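Side-chain contact in fatty Acid Kinase (Fak) B3 protein (Streptococcus pneumoniae, PDB 6CNG), which binds linoleic acid and, as a FakB protein, probably presents long-chain fatty acids to its partner kinase: residues D89-A94 with Q118-I123. Numbering follows the deposited sequence.
Sequences DDYLRA and QLAKNI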
loop_
_atom_site.group_PDB
_atom_site.type_symbol
_atom_site.label_atom_id
_atom_site.label_comp_id
_atom_site.label_asym_id
_atom_site.label_seq_id
_atom_site.Cartn_x
_atom_site.Cartn_y
_atom_site.Cartn_z
ATOM N N ASP A 89 19.731 6.077 3.415
ATOM C CA ASP A 89 20.708 5.615 2.444
ATOM C C ASP A 89 20.077 4.690 1.422
ATOM O O ASP A 89 20.443 4.716 0.249
ATOM C CB ASP A 89 21.811 4.892 3.186
ATOM C CG ASP A 89 22.874 4.445 2.283
ATOM O OD1 ASP A 89 23.517 5.326 1.681
ATOM O OD2 ASP A 89 23.056 3.220 2.149
ATOM N N ASP A 90 19.145 3.852 1.847
ATOM C CA ASP A 90 18.427 3.006 0.907
ATOM C C ASP A 90 17.702 3.848 -0.137
ATOM O O ASP A 90 17.643 3.481 -1.315
ATOM C CB ASP A 90 17.419 2.154 1.665
ATOM C CG ASP A 90 18.079 1.187 2.630
ATOM O OD1 ASP A 90 19.316 1.127 2.655
ATOM O OD2 ASP A 90 17.356 0.493 3.375
ATOM N N TYR A 91 17.155 4.990 0.278
ATOM C CA TYR A 91 16.501 5.889 -0.660
ATOM C C TYR A 91 17.530 6.561 -1.563
ATOM O O TYR A 91 17.329 6.660 -2.775
ATOM C CB TYR A 91 15.653 6.899 0.127
ATOM C CG TYR A 91 14.336 6.332 0.622
ATOM C CD1 TYR A 91 13.488 5.704 -0.250
ATOM C CD2 TYR A 91 13.940 6.426 1.946
ATOM C CE1 TYR A 91 12.306 5.179 0.165
ATOM C CE2 TYR A 91 12.746 5.909 2.367
ATOM C CZ TYR A 91 11.936 5.282 1.471
ATOM O OH TYR A 91 10.732 4.735 1.817
ATOM N N LEU A 92 18.663 6.981 -1.006
ATOM C CA LEU A 92 19.689 7.635 -1.816
ATOM C C LEU A 92 20.168 6.748 -2.954
ATOM O O LEU A 92 20.363 7.227 -4.076
ATOM C CB LEU A 92 20.894 8.006 -0.951
ATOM C CG LEU A 92 20.756 9.095 0.083
ATOM C CD1 LEU A 92 22.063 9.156 0.858
ATOM C CD2 LEU A 92 20.438 10.403 -0.557
ATOM N N ARG A 93 20.399 5.466 -2.674
ATOM C CA ARG A 93 20.787 4.528 -3.717
ATOM C C ARG A 93 19.776 4.514 -4.844
ATOM O O ARG A 93 20.139 4.442 -6.023
ATOM C CB ARG A 93 20.836 3.116 -3.143
ATOM C CG ARG A 93 22.013 2.779 -2.279
ATOM C CD ARG A 93 22.279 1.261 -2.313
ATOM N NE ARG A 93 21.087 0.438 -2.581
ATOM C CZ ARG A 93 20.779 -0.117 -3.757
ATOM N NH1 ARG A 93 21.555 0.046 -4.830
ATOM N NH2 ARG A 93 19.675 -0.849 -3.861
ATOM N N ALA A 94 18.507 4.495 -4.494
ATOM C CA ALA A 94 17.444 4.364 -5.474
ATOM C C ALA A 94 17.328 5.582 -6.377
ATOM O O ALA A 94 16.802 5.472 -7.483
ATOM C CB ALA A 94 16.135 4.117 -4.744
ATOM N N GLN A 118 12.036 11.878 3.313
ATOM C CA GLN A 118 12.158 13.323 3.346
ATOM C C GLN A 118 13.603 13.724 3.506
ATOM O O GLN A 118 14.070 14.679 2.873
ATOM C CB GLN A 118 11.348 13.884 4.497
ATOM C CG GLN A 118 9.859 13.880 4.279
ATOM C CD GLN A 118 9.091 14.350 5.512
ATOM O OE1 GLN A 118 9.273 13.816 6.606
ATOM N NE2 GLN A 118 8.215 15.336 5.330
ATOM N N LEU A 119 14.326 13.003 4.347
ATOM C CA LEU A 119 15.726 13.323 4.572
ATOM C C LEU A 119 16.561 12.993 3.345
ATOM O O LEU A 119 17.400 13.784 2.933
ATOM C CB LEU A 119 16.222 12.575 5.800
ATOM C CG LEU A 119 17.703 12.790 6.111
ATOM C CD1 LEU A 119 18.077 14.236 6.309
ATOM C CD2 LEU A 119 18.059 12.002 7.305
ATOM N N ALA A 120 16.347 11.823 2.757
ATOM C CA ALA A 120 17.060 11.445 1.550
ATOM C C ALA A 120 16.923 12.500 0.469
ATOM O O ALA A 120 17.896 12.826 -0.220
ATOM C CB ALA A 120 16.511 10.116 1.054
ATOM N N LYS A 121 15.715 13.043 0.295
ATOM C CA LYS A 121 15.518 14.061 -0.727
ATOM C C LYS A 121 16.415 15.247 -0.463
ATOM O O LYS A 121 17.093 15.741 -1.363
ATOM C CB LYS A 121 14.057 14.540 -0.796
ATOM C CG LYS A 121 13.889 15.861 -1.595
ATOM C CD LYS A 121 12.456 16.339 -1.731
ATOM C CE LYS A 121 12.375 17.687 -2.502
ATOM N NZ LYS A 121 11.003 18.214 -2.717
ATOM N N ASN A 122 16.373 15.754 0.756
ATOM C CA ASN A 122 17.158 16.929 1.093
ATOM C C ASN A 122 18.651 16.658 0.999
ATOM O O ASN A 122 19.409 17.554 0.638
ATOM C CB ASN A 122 16.759 17.410 2.483
ATOM C CG ASN A 122 15.364 17.989 2.509
ATOM O OD1 ASN A 122 14.889 18.547 1.526
ATOM N ND2 ASN A 122 14.696 17.850 3.636
ATOM N N ILE A 123 19.087 15.433 1.294
ATOM C CA ILE A 123 20.498 15.088 1.218
ATOM C C ILE A 123 20.931 14.981 -0.225
ATOM O O ILE A 123 21.997 15.465 -0.605
ATOM C CB ILE A 123 20.768 13.773 1.965
ATOM C CG1 ILE A 123 20.580 13.923 3.480
ATOM C CG2 ILE A 123 22.169 13.265 1.654
ATOM C CD1 ILE A 123 21.606 14.833 4.154
#
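The methyl of A120 points at the turn carrying Y91 and L92, and A120 CB lies 3.5 Å from Y91 CB, a close approach between two buried side chains. The ring of Y91 slants past this methyl. Because A120 ends at CB, the helices can come near: L92 CA and A120 CA are 5.7 Å apart. The local axes pass within 8.5 Å, at a crossing angle of -52°. L92 adds a second apolar patch. L92 CD2 sits 4.0 Å from I123 CG2, the two branched side chains meeting at a slant, and 4.3 Å from A120 CB. L92 CD2 also comes 3.5 Å from the backbone O of A120, a van der Waals contact. I123 offers its CG2 methyl because chi1 of -68° sets CG2 anti to the backbone N, while the longer CG1 arm, beside that N, leads away from L92.

Helices 88-95 and 113-127 are neighbours on one layer of the alpha/beta domain of this DegV-family protein, whose sheet includes the parallel strands 23-28, 100-105 and 132-137; Y91 also packs on V48 of strand 43-54.

Of the polar groups, Y91 OH hydrogen-bonds S113 OG, at the start of helix 113-127.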